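Side-chain contacts in hydrazine synthase gamma subunit (Candidatus Kuenenia stuttgartiensis, PDB 5C2V), which reduces nitric oxide to hydroxylamine, the first half-reaction of the hydrazine synthase complex, which condenses nitric oxide with ammonium to make hydrazine: residues I283-N288 with R295-K300; K225-S230 with F271-A276; E106-H111 with A204-V209. All blocks are in the same frame, centred on the assembly; numbering follows the deposited sequence.

Contact 1: I283-N288 with R295-K300; sequences INNTVN and RTSHLK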
loop_
_atom_site.group_PDB
_atom_site.type_symbol
_atom_site.label_atom_id
_atom_site.label_comp_id
_atom_site.label_asym_id
_atom_site.label_seq_id
_atom_site.Cartn_x
_atom_site.Cartn_y
_atom_site.Cartn_z
ATOM N N ILE C 283 -60.111 -23.099 4.570
ATOM C CA ILE C 283 -61.376 -23.572 5.114
ATOM C C ILE C 283 -61.346 -23.551 6.640
ATOM O O ILE C 283 -62.194 -22.935 7.285
ATOM C CB ILE C 283 -61.705 -24.984 4.601
ATOM C CG1 ILE C 283 -61.830 -24.968 3.077
ATOM C CG2 ILE C 283 -62.985 -25.489 5.220
ATOM C CD1 ILE C 283 -62.064 -26.326 2.466
ATOM N N ASN C 284 -60.353 -24.233 7.206
ATOM C CA ASN C 284 -60.260 -24.514 8.640
ATOM C C ASN C 284 -60.223 -23.289 9.562
ATOM O O ASN C 284 -60.150 -23.440 10.783
ATOM C CB ASN C 284 -59.023 -25.378 8.908
ATOM C CG ASN C 284 -57.751 -24.778 8.331
ATOM O OD1 ASN C 284 -57.688 -23.584 8.038
ATOM N ND2 ASN C 284 -56.730 -25.611 8.162
ATOM N N ASN C 285 -60.230 -22.092 8.975
ATOM C CA ASN C 285 -60.253 -20.830 9.723
ATOM C C ASN C 285 -58.976 -20.608 10.518
ATOM O O ASN C 285 -59.007 -20.219 11.687
ATOM C CB ASN C 285 -61.465 -20.770 10.661
ATOM C CG ASN C 285 -62.782 -20.718 9.913
ATOM O OD1 ASN C 285 -62.867 -20.164 8.818
ATOM N ND2 ASN C 285 -63.820 -21.299 10.504
ATOM N N THR C 286 -57.852 -20.862 9.862
ATOM C CA THR C 286 -56.533 -20.640 10.434
ATOM C C THR C 286 -55.967 -19.317 9.926
ATOM O O THR C 286 -55.673 -18.411 10.706
ATOM C CB THR C 286 -55.573 -21.793 10.101
ATOM O OG1 THR C 286 -55.633 -22.074 8.698
ATOM C CG2 THR C 286 -55.960 -23.045 10.874
ATOM N N VAL C 287 -55.810 -19.221 8.608
ATOM C CA VAL C 287 -55.208 -18.049 7.980
ATOM C C VAL C 287 -56.215 -16.942 7.649
ATOM O O VAL C 287 -55.856 -15.944 7.025
ATOM C CB VAL C 287 -54.464 -18.440 6.690
ATOM C CG1 VAL C 287 -53.295 -19.356 7.014
ATOM C CG2 VAL C 287 -55.412 -19.109 5.710
ATOM N N ASN C 288 -57.472 -17.119 8.050
ATOM C CA ASN C 288 -58.480 -16.073 7.871
ATOM C C ASN C 288 -59.389 -15.919 9.090
ATOM O O ASN C 288 -59.432 -16.793 9.955
ATOM C CB ASN C 288 -59.327 -16.349 6.625
ATOM C CG ASN C 288 -60.024 -17.695 6.678
ATOM O OD1 ASN C 288 -61.097 -17.829 7.266
ATOM N ND2 ASN C 288 -59.419 -18.699 6.054
ATOM N N ARG C 295 -68.991 -20.403 6.031
ATOM C CA ARG C 295 -69.141 -20.716 7.446
ATOM C C ARG C 295 -68.819 -22.187 7.623
ATOM O O ARG C 295 -69.654 -23.057 7.385
ATOM C CB ARG C 295 -70.545 -20.395 7.937
ATOM N N THR C 296 -67.584 -22.444 8.044
ATOM C CA THR C 296 -67.083 -23.801 8.201
ATOM C C THR C 296 -66.933 -24.282 9.645
ATOM O O THR C 296 -66.546 -25.427 9.876
ATOM C CB THR C 296 -65.738 -23.945 7.477
ATOM O OG1 THR C 296 -64.821 -22.960 7.970
ATOM C CG2 THR C 296 -65.937 -23.731 5.984
ATOM N N SER C 297 -67.220 -23.411 10.608
ATOM C CA SER C 297 -66.922 -23.699 12.013
ATOM C C SER C 297 -67.665 -24.921 12.541
ATOM O O SER C 297 -67.152 -25.653 13.388
ATOM C CB SER C 297 -67.247 -22.484 12.885
ATOM O OG SER C 297 -66.462 -21.365 12.514
ATOM N N HIS C 298 -68.873 -25.136 12.035
ATOM C CA HIS C 298 -69.713 -26.241 12.476
ATOM C C HIS C 298 -69.324 -27.565 11.822
ATOM O O HIS C 298 -69.631 -28.634 12.346
ATOM C CB HIS C 298 -71.178 -25.925 12.185
ATOM C CG HIS C 298 -71.445 -25.594 10.751
ATOM N ND1 HIS C 298 -71.675 -26.559 9.795
ATOM C CD2 HIS C 298 -71.500 -24.405 10.105
ATOM C CE1 HIS C 298 -71.874 -25.978 8.624
ATOM N NE2 HIS C 298 -71.772 -24.670 8.786
ATOM N N LEU C 299 -68.651 -27.492 10.678
ATOM C CA LEU C 299 -68.160 -28.689 10.000
ATOM C C LEU C 299 -67.032 -29.316 10.819
ATOM O O LEU C 299 -66.417 -28.639 11.638
ATOM C CB LEU C 299 -67.666 -28.351 8.588
ATOM C CG LEU C 299 -68.619 -27.744 7.553
ATOM C CD1 LEU C 299 -67.912 -27.616 6.211
ATOM C CD2 LEU C 299 -69.896 -28.561 7.402
ATOM N N LYS C 300 -66.764 -30.603 10.619
ATOM C CA LYS C 300 -65.577 -31.200 11.224
ATOM C C LYS C 300 -64.975 -32.208 10.227
ATOM O O LYS C 300 -65.577 -32.499 9.194
ATOM C CB LYS C 300 -65.925 -31.802 12.618
ATOM C CG LYS C 300 -65.004 -32.894 13.185
ATOM C CD LYS C 300 -64.494 -32.569 14.591
ATOM C CE LYS C 300 -63.486 -33.617 15.049
ATOM N NZ LYS C 300 -62.156 -33.416 14.399
#
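Two torsions make the join between T296 and I283. T296 holds OG1 between its backbone N and carbonyl carbon (chi1 56°), which aims the hydroxyl across at the backbone of the other segment and leaves CG2 beside the backbone N. In I283 it is CG2 that lies opposite the backbone N, so this methyl branch, not the longer CG1 arm, faces T296. The two side chains cross at about a right angle, with I283 CG2 and T296 CG2 3.5 Å apart. Beside this methyl contact T296 OG1 donates to I283 O at 2.7 Å, from a position tilted 35° out of the carbonyl plane. The carboxamide of N285 reaches toward the same hydroxyl, its CG 3.6 Å from T296 OG1. S297 adds its hydroxyl at the margin, where its partner is D291; the same carboxylate also takes a weak bond from T296 N. The segment behind is a type I turn from T296 to L299, closed by a weak bond from L299 N to T296 O. On the facing segment T286 OG1 donates to N284 OD1 at 2.6 Å, approaching from above the amide plane, and a weaker bond from T286 N to the same oxygen closes an Asx turn. I283 also packs on L304, L307 and L311 of helix 301-312, so the contact ties a loop of the cytochrome c domain to its last helix. T296 belongs to the pocket of the second heme, and the intervening loop carries H293, an axial ligand of that heme's iron. The chemistry thus pairs one hydroxyl-to-carbonyl bond with a methyl contact, satisfying the main-chain oxygen of a buried residue at the base of the ligand-bearing loop.

Contact 2: K225-S230 with F271-A276; sequences KVFNIS and FHDGGA. With HEC (heme c), chain B.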
loop_
_atom_site.group_PDB
_atom_site.type_symbol
_atom_site.label_atom_id
_atom_site.label_comp_id
_atom_site.label_asym_id
_atom_site.label_seq_id
_atom_site.Cartn_x
_atom_site.Cartn_y
_atom_site.Cartn_z
ATOM N N LYS C 225 -48.879 -8.510 12.216
ATOM C CA LYS C 225 -49.185 -9.514 13.225
ATOM C C LYS C 225 -49.288 -10.874 12.554
ATOM O O LYS C 225 -49.586 -10.963 11.363
ATOM C CB LYS C 225 -50.484 -9.184 13.962
ATOM C CG LYS C 225 -51.744 -9.439 13.149
ATOM C CD LYS C 225 -52.988 -9.423 14.023
ATOM C CE LYS C 225 -53.174 -8.076 14.700
ATOM N NZ LYS C 225 -54.420 -8.035 15.515
ATOM N N VAL C 226 -49.030 -11.935 13.310
ATOM C CA VAL C 226 -49.066 -13.266 12.729
ATOM C C VAL C 226 -50.516 -13.652 12.467
ATOM O O VAL C 226 -51.324 -13.729 13.392
ATOM C CB VAL C 226 -48.410 -14.307 13.658
ATOM C CG1 VAL C 226 -48.412 -15.681 13.006
ATOM C CG2 VAL C 226 -46.997 -13.880 14.021
ATOM N N PHE C 227 -50.838 -13.893 11.200
ATOM C CA PHE C 227 -52.202 -14.241 10.825
ATOM C C PHE C 227 -52.396 -15.750 10.782
ATOM O O PHE C 227 -53.520 -16.238 10.667
ATOM C CB PHE C 227 -52.567 -13.621 9.471
ATOM C CG PHE C 227 -51.707 -14.088 8.327
ATOM C CD1 PHE C 227 -51.983 -15.277 7.669
ATOM C CD2 PHE C 227 -50.634 -13.327 7.895
ATOM C CE1 PHE C 227 -51.200 -15.704 6.616
ATOM C CE2 PHE C 227 -49.850 -13.747 6.837
ATOM C CZ PHE C 227 -50.132 -14.938 6.200
ATOM N N ASN C 228 -51.294 -16.485 10.876
ATOM C CA ASN C 228 -51.364 -17.936 10.866
ATOM C C ASN C 228 -51.401 -18.445 12.298
ATOM O O ASN C 228 -50.408 -18.371 13.022
ATOM C CB ASN C 228 -50.176 -18.525 10.103
ATOM C CG ASN C 228 -50.413 -19.959 9.666
ATOM O OD1 ASN C 228 -51.219 -20.677 10.255
ATOM N ND2 ASN C 228 -49.706 -20.381 8.622
ATOM N N ILE C 229 -52.555 -18.968 12.698
ATOM C CA ILE C 229 -52.777 -19.376 14.079
ATOM C C ILE C 229 -52.013 -20.655 14.395
ATOM O O ILE C 229 -51.383 -20.772 15.446
ATOM C CB ILE C 229 -54.278 -19.581 14.364
ATOM C CG1 ILE C 229 -55.023 -18.251 14.235
ATOM C CG2 ILE C 229 -54.488 -20.168 15.751
ATOM C CD1 ILE C 229 -56.501 -18.341 14.545
ATOM N N SER C 230 -52.069 -21.610 13.471
ATOM C CA SER C 230 -51.356 -22.870 13.629
ATOM C C SER C 230 -49.846 -22.651 13.662
ATOM O O SER C 230 -49.128 -23.327 14.400
ATOM C CB SER C 230 -51.728 -23.838 12.503
ATOM O OG SER C 230 -51.633 -23.209 11.237
ATOM N N PHE C 271 -54.940 -18.138 -1.463
ATOM C CA PHE C 271 -55.288 -16.722 -1.241
ATOM C C PHE C 271 -54.380 -15.723 -1.974
ATOM O O PHE C 271 -53.776 -16.069 -2.987
ATOM C CB PHE C 271 -55.294 -16.399 0.259
ATOM C CG PHE C 271 -56.451 -17.005 1.004
ATOM C CD1 PHE C 271 -57.682 -17.160 0.387
ATOM C CD2 PHE C 271 -56.310 -17.416 2.318
ATOM C CE1 PHE C 271 -58.749 -17.718 1.065
ATOM C CE2 PHE C 271 -57.376 -17.976 3.003
ATOM C CZ PHE C 271 -58.596 -18.126 2.374
ATOM N N HIS C 272 -54.267 -14.500 -1.453
ATOM C CA HIS C 272 -53.529 -13.450 -2.168
ATOM C C HIS C 272 -52.043 -13.374 -1.817
ATOM O O HIS C 272 -51.197 -13.205 -2.695
ATOM C CB HIS C 272 -54.196 -12.079 -1.969
ATOM C CG HIS C 272 -54.054 -11.509 -0.590
ATOM N ND1 HIS C 272 -54.673 -12.060 0.512
ATOM C CD2 HIS C 272 -53.390 -10.420 -0.146
ATOM C CE1 HIS C 272 -54.379 -11.339 1.580
ATOM N NE2 HIS C 272 -53.604 -10.338 1.210
ATOM N N ASP C 273 -51.739 -13.485 -0.529
ATOM C CA ASP C 273 -50.367 -13.380 -0.054
ATOM C C ASP C 273 -49.750 -14.763 0.030
ATOM O O ASP C 273 -48.576 -14.919 0.366
ATOM C CB ASP C 273 -50.316 -12.693 1.311
ATOM C CG ASP C 273 -51.017 -13.495 2.394
ATOM O OD1 ASP C 273 -51.906 -14.306 2.058
ATOM O OD2 ASP C 273 -50.676 -13.316 3.583
ATOM N N GLY C 274 -50.556 -15.769 -0.278
ATOM C CA GLY C 274 -50.122 -17.138 -0.133
ATOM C C GLY C 274 -50.116 -17.532 1.330
ATOM O O GLY C 274 -49.245 -18.268 1.789
ATOM N N GLY C 275 -51.091 -17.025 2.075
ATOM C CA GLY C 275 -51.196 -17.342 3.485
ATOM C C GLY C 275 -51.582 -18.792 3.698
ATOM O O GLY C 275 -51.162 -19.419 4.669
ATOM N N ALA C 276 -52.367 -19.329 2.770
ATOM C CA ALA C 276 -52.870 -20.693 2.885
ATOM C C ALA C 276 -51.946 -21.685 2.189
ATOM O O ALA C 276 -51.807 -21.673 0.966
ATOM C CB ALA C 276 -54.272 -20.785 2.312
HETATM FE FE HEC B . -63.573 -18.381 -1.618
HETATM C CHA HEC B . -60.366 -17.468 -2.448
HETATM C CHB HEC B . -62.693 -21.680 -1.818
HETATM C CHC HEC B . -66.533 -19.267 -0.088
HETATM C CHD HEC B . -64.613 -15.134 -1.753
HETATM N NA HEC B . -61.839 -19.390 -2.030
HETATM C C1A HEC B . -60.637 -18.819 -2.401
HETATM C C2A HEC B . -59.718 -19.892 -2.727
HETATM C C3A HEC B . -60.357 -21.053 -2.554
HETATM C C4A HEC B . -61.706 -20.764 -2.110
HETATM C CMA HEC B . -59.762 -22.459 -2.789
HETATM C CAA HEC B . -58.257 -19.724 -3.198
HETATM C CBA HEC B . -58.238 -19.112 -4.596
HETATM C CGA HEC B . -56.829 -18.729 -4.967
HETATM O O1A HEC B . -56.574 -18.472 -6.170
HETATM O O2A HEC B . -55.960 -18.687 -4.059
HETATM N NB HEC B . -64.490 -20.159 -1.122
HETATM C C1B HEC B . -63.870 -21.394 -1.159
HETATM C C2B HEC B . -64.667 -22.319 -0.380
HETATM C C3B HEC B . -65.731 -21.654 0.093
HETATM C C4B HEC B . -65.638 -20.279 -0.362
HETATM C CMB HEC B . -64.331 -23.813 -0.167
HETATM C CAB HEC B . -66.866 -22.218 0.979
HETATM C CBB HEC B . -66.339 -22.520 2.400
HETATM N NC HEC B . -65.263 -17.386 -1.029
HETATM C C1C HEC B . -66.371 -17.935 -0.413
HETATM C C2C HEC B . -67.270 -16.850 -0.068
HETATM C C3C HEC B . -66.795 -15.732 -0.631
HETATM C C4C HEC B . -65.485 -16.032 -1.177
HETATM C CMC HEC B . -68.696 -17.044 0.493
HETATM C CAC HEC B . -67.447 -14.329 -0.594
HETATM C CBC HEC B . -67.465 -13.774 0.848
HETATM N ND HEC B . -62.642 -16.572 -2.105
HETATM C C1D HEC B . -63.261 -15.336 -1.930
HETATM C C2D HEC B . -62.251 -14.300 -1.961
HETATM C C3D HEC B . -60.922 -15.037 -2.183
HETATM C C4D HEC B . -61.266 -16.440 -2.256
HETATM C CMD HEC B . -62.470 -12.779 -1.811
HETATM C CAD HEC B . -59.508 -14.425 -2.291
HETATM C CBD HEC B . -59.118 -13.819 -0.948
HETATM C CGD HEC B . -57.648 -13.498 -0.942
HETATM O O1D HEC B . -57.138 -13.040 0.114
HETATM O O2D HEC B . -56.987 -13.701 -1.993
#
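The F227 ring meets G275 at its edge and the D273 carboxylate obliquely. G275 CA lies near the ring plane, 3.5 Å from F227 CE1, and having no side chain G275 presents only its backbone to the incoming edge. D273 OD2 stands 3.1 Å from F227 CZ, with the ring and carboxylate planes 45° apart; the two side chains arrive from opposite directions. D273 CB lies over the centre of one face of the neighbouring H272 ring, 4.0 Å above its plane; the same imidazole stacks with F256 and is hydrogen-bonded through NE2 to D251. F227 is swung to this spot by a chi1 of 61°, which puts CG between the backbone N and the carbonyl carbon. The polar end of D273 is held by R213: OD2 forms a salt bridge with its guanidinium, and the same arginine makes a cation-pi interaction with F227, so ring and carboxylate share one cation. The other oxygen, D273 OD1, receives a weak bond from G275 N. All this belongs to the cytochrome c domain around the second heme, which probably serves electron transfer, and segment 271-276 lines the propionate side of that heme. H272 ND1 donates to heme O1D at 2.7 Å and F271 N to heme O2A at 2.8 Å, both weak in angle, so two consecutive residues each reach one propionate. F271 brings its ring edge to the heme meso carbon CHA, 3.9 Å from F271 CE1. Away from the heme, N228 is the N-cap of helix 229-234: its OD1 accepts a weak bond from A231 N and a hydrogen bond from S230 OG at 2.7 Å.

Contact 3: E106-H111 with A204-V209; sequences EGFTGH and AQTHDV. With BET (trimethyl glycine), chain X; HEC (heme c), chain B.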
loop_
_atom_site.group_PDB
_atom_site.type_symbol
_atom_site.label_atom_id
_atom_site.label_comp_id
_atom_site.label_asym_id
_atom_site.label_seq_id
_atom_site.Cartn_x
_atom_site.Cartn_y
_atom_site.Cartn_z
ATOM N N GLU C 106 -55.951 -7.495 -5.558
ATOM C CA GLU C 106 -56.709 -6.409 -4.948
ATOM C C GLU C 106 -57.800 -5.924 -5.896
ATOM O O GLU C 106 -57.567 -5.761 -7.093
ATOM C CB GLU C 106 -55.779 -5.256 -4.570
ATOM C CG GLU C 106 -54.617 -5.677 -3.683
ATOM C CD GLU C 106 -53.765 -4.506 -3.239
ATOM O OE1 GLU C 106 -54.018 -3.374 -3.702
ATOM O OE2 GLU C 106 -52.843 -4.717 -2.424
ATOM N N GLY C 107 -58.993 -5.704 -5.354
ATOM C CA GLY C 107 -60.144 -5.355 -6.165
ATOM C C GLY C 107 -60.409 -3.867 -6.266
ATOM O O GLY C 107 -59.498 -3.050 -6.127
ATOM N N PHE C 108 -61.668 -3.517 -6.509
ATOM C CA PHE C 108 -62.066 -2.128 -6.708
ATOM C C PHE C 108 -61.908 -1.287 -5.447
ATOM O O PHE C 108 -61.647 -0.087 -5.526
ATOM C CB PHE C 108 -63.515 -2.054 -7.194
ATOM C CG PHE C 108 -63.719 -2.607 -8.575
ATOM C CD1 PHE C 108 -63.504 -1.814 -9.690
ATOM C CD2 PHE C 108 -64.129 -3.917 -8.758
ATOM C CE1 PHE C 108 -63.691 -2.318 -10.962
ATOM C CE2 PHE C 108 -64.318 -4.427 -10.027
ATOM C CZ PHE C 108 -64.099 -3.626 -11.131
ATOM N N THR C 109 -62.074 -1.917 -4.288
ATOM C CA THR C 109 -61.970 -1.202 -3.021
ATOM C C THR C 109 -60.563 -0.644 -2.834
ATOM O O THR C 109 -59.579 -1.383 -2.884
ATOM C CB THR C 109 -62.327 -2.110 -1.828
ATOM O OG1 THR C 109 -63.602 -2.726 -2.055
ATOM C CG2 THR C 109 -62.378 -1.304 -0.539
ATOM N N GLY C 110 -60.478 0.664 -2.616
ATOM C CA GLY C 110 -59.201 1.330 -2.434
ATOM C C GLY C 110 -58.408 1.522 -3.715
ATOM O O GLY C 110 -57.255 1.949 -3.672
ATOM N N HIS C 111 -59.019 1.214 -4.856
ATOM C CA HIS C 111 -58.322 1.314 -6.138
ATOM C C HIS C 111 -59.121 2.039 -7.221
ATOM O O HIS C 111 -59.674 1.401 -8.117
ATOM C CB HIS C 111 -57.944 -0.080 -6.642
ATOM C CG HIS C 111 -56.721 -0.647 -5.993
ATOM N ND1 HIS C 111 -55.444 -0.270 -6.357
ATOM C CD2 HIS C 111 -56.576 -1.570 -5.015
ATOM C CE1 HIS C 111 -54.568 -0.933 -5.624
ATOM N NE2 HIS C 111 -55.227 -1.729 -4.802
ATOM N N ALA C 204 -66.439 -12.744 -9.832
ATOM C CA ALA C 204 -65.639 -11.656 -10.393
ATOM C C ALA C 204 -65.893 -10.338 -9.666
ATOM O O ALA C 204 -65.875 -9.270 -10.277
ATOM C CB ALA C 204 -65.913 -11.503 -11.887
ATOM N N GLN C 205 -66.127 -10.423 -8.360
ATOM C CA GLN C 205 -66.380 -9.237 -7.549
ATOM C C GLN C 205 -65.328 -9.073 -6.458
ATOM O O GLN C 205 -64.419 -9.893 -6.328
ATOM C CB GLN C 205 -67.774 -9.303 -6.922
ATOM C CG GLN C 205 -68.910 -9.381 -7.927
ATOM C CD GLN C 205 -70.272 -9.415 -7.262
ATOM O OE1 GLN C 205 -70.417 -9.041 -6.097
ATOM N NE2 GLN C 205 -71.280 -9.868 -7.999
ATOM N N THR C 206 -65.464 -8.009 -5.674
ATOM C CA THR C 206 -64.529 -7.720 -4.593
ATOM C C THR C 206 -65.189 -7.952 -3.236
ATOM O O THR C 206 -66.186 -7.310 -2.906
ATOM C CB THR C 206 -64.010 -6.273 -4.672
ATOM O OG1 THR C 206 -63.390 -6.054 -5.946
ATOM C CG2 THR C 206 -62.999 -6.010 -3.573
ATOM N N HIS C 207 -64.628 -8.868 -2.452
ATOM C CA HIS C 207 -65.219 -9.243 -1.171
ATOM C C HIS C 207 -64.245 -9.109 -0.004
ATOM O O HIS C 207 -63.028 -9.132 -0.189
ATOM C CB HIS C 207 -65.734 -10.684 -1.228
ATOM C CG HIS C 207 -66.904 -10.873 -2.141
ATOM N ND1 HIS C 207 -68.175 -10.453 -1.819
ATOM C CD2 HIS C 207 -66.995 -11.443 -3.366
ATOM C CE1 HIS C 207 -69.000 -10.753 -2.806
ATOM N NE2 HIS C 207 -68.308 -11.355 -3.758
ATOM N N ASP C 208 -64.792 -8.973 1.202
ATOM C CA ASP C 208 -63.984 -9.039 2.411
ATOM C C ASP C 208 -64.191 -10.410 3.048
ATOM O O ASP C 208 -65.226 -10.676 3.658
ATOM C CB ASP C 208 -64.374 -7.916 3.381
ATOM C CG ASP C 208 -63.436 -7.806 4.575
ATOM O OD1 ASP C 208 -62.816 -8.817 4.969
ATOM O OD2 ASP C 208 -63.322 -6.693 5.129
ATOM N N VAL C 209 -63.192 -11.273 2.900
ATOM C CA VAL C 209 -63.230 -12.617 3.463
ATOM C C VAL C 209 -62.434 -12.730 4.760
ATOM O O VAL C 209 -62.282 -13.823 5.305
ATOM C CB VAL C 209 -62.716 -13.655 2.455
ATOM C CG1 VAL C 209 -63.804 -13.985 1.451
ATOM C CG2 VAL C 209 -61.479 -13.135 1.751
HETATM N N BET X . -70.009 -9.308 3.341
HETATM C CA BET X . -68.598 -9.585 2.825
HETATM C C BET X . -68.373 -8.856 1.390
HETATM O O BET X . -68.920 -9.428 0.418
HETATM O OXT BET X . -67.665 -7.818 1.455
HETATM C C1 BET X . -70.429 -7.880 3.032
HETATM C C2 BET X . -70.065 -9.497 4.857
HETATM C C3 BET X . -71.020 -10.216 2.657
HETATM FE FE HEC B . -63.573 -18.381 -1.618
HETATM C CHA HEC B . -60.366 -17.468 -2.448
HETATM C CHB HEC B . -62.693 -21.680 -1.818
HETATM C CHC HEC B . -66.533 -19.267 -0.088
HETATM C CHD HEC B . -64.613 -15.134 -1.753
HETATM N NA HEC B . -61.839 -19.390 -2.030
HETATM C C1A HEC B . -60.637 -18.819 -2.401
HETATM C C2A HEC B . -59.718 -19.892 -2.727
HETATM C C3A HEC B . -60.357 -21.053 -2.554
HETATM C C4A HEC B . -61.706 -20.764 -2.110
HETATM C CMA HEC B . -59.762 -22.459 -2.789
HETATM C CAA HEC B . -58.257 -19.724 -3.198
HETATM C CBA HEC B . -58.238 -19.112 -4.596
HETATM C CGA HEC B . -56.829 -18.729 -4.967
HETATM O O1A HEC B . -56.574 -18.472 -6.170
HETATM O O2A HEC B . -55.960 -18.687 -4.059
HETATM N NB HEC B . -64.490 -20.159 -1.122
HETATM C C1B HEC B . -63.870 -21.394 -1.159
HETATM C C2B HEC B . -64.667 -22.319 -0.380
HETATM C C3B HEC B . -65.731 -21.654 0.093
HETATM C C4B HEC B . -65.638 -20.279 -0.362
HETATM C CMB HEC B . -64.331 -23.813 -0.167
HETATM C CAB HEC B . -66.866 -22.218 0.979
HETATM C CBB HEC B . -66.339 -22.520 2.400
HETATM N NC HEC B . -65.263 -17.386 -1.029
HETATM C C1C HEC B . -66.371 -17.935 -0.413
HETATM C C2C HEC B . -67.270 -16.850 -0.068
HETATM C C3C HEC B . -66.795 -15.732 -0.631
HETATM C C4C HEC B . -65.485 -16.032 -1.177
HETATM C CMC HEC B . -68.696 -17.044 0.493
HETATM C CAC HEC B . -67.447 -14.329 -0.594
HETATM C CBC HEC B . -67.465 -13.774 0.848
HETATM N ND HEC B . -62.642 -16.572 -2.105
HETATM C C1D HEC B . -63.261 -15.336 -1.930
HETATM C C2D HEC B . -62.251 -14.300 -1.961
HETATM C C3D HEC B . -60.922 -15.037 -2.183
HETATM C C4D HEC B . -61.266 -16.440 -2.256
HETATM C CMD HEC B . -62.470 -12.779 -1.811
HETATM C CAD HEC B . -59.508 -14.425 -2.291
HETATM C CBD HEC B . -59.118 -13.819 -0.948
HETATM C CGD HEC B . -57.648 -13.498 -0.942
HETATM O O1D HEC B . -57.138 -13.040 0.114
HETATM O O2D HEC B . -56.987 -13.701 -1.993
#
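G107 and T206 bring their CA atoms within 5.2 Å of each other, just where the chain enters a type II turn running from F108 to H111 and closed by a backbone bond from H111 N to F108 O. T206 sits on the short strand 206-207, which pairs antiparallel with 256-257 in the cytochrome c domain of the second heme. At the third position of the turn G110 has a phi of 75°, a value readily adopted by glycine. The contact itself is made by the two branches of T206. A chi1 of -57° sends OG1 to the side of the backbone N and CG2 opposite it, and each branch finds its own neighbour. T206 OG1 accepts the F108 N-H at 3.1 Å in a fairly straight bond, and it also lies near the plane of the F108 ring at its edge, 3.6 Å from CD2. G107, with only hydrogens on CA, lets that hydroxyl come close to the backbone. T206 CG2 touches T109 OG1 at 3.7 Å; the hydroxyl of T109 has its polar partner in E255. The loop therefore docks on the strand through one hydroxyl and one methyl, close to the calcium site that joins L100 and P102 to D257 of the pairing strand. Beyond T206 the segment turns to its ligands. One face of the H207 imidazole bears the heme vinyl-derived carbon CAC, offset toward the rim, while V209 CG1 packs 3.5 Å from heme CHD. H207 NE2 is held by D203. Both oxygens of the bound trimethyl glycine are gripped by this segment: D208 N donates to OXT at 3.1 Å, and H207 ND1 to O at 2.6 Å, nearly straight at 173°.

Overall arrangement
Contacts 1 and 2 lie closest, their centres 14 Å apart, and they touch directly: V287 CG1 is 3.2 Å from G275 O, and V287 CG2 3.5 Å from F271 CE2. Contact 3 stands farther off, with centres about 22 Å from contact 1 and about 18 Å from contact 2; only a light packing of N288 on V209 O links it to contact 1. What the three have in common is the second heme. T296 of contact 1, F271 and H272 of contact 2, and H207 and V209 of contact 3 all line its pocket. The nearest atoms of the other heme, apparently the active-site one, lie about 9 Å from the D273 side chain and about 10 Å from G107.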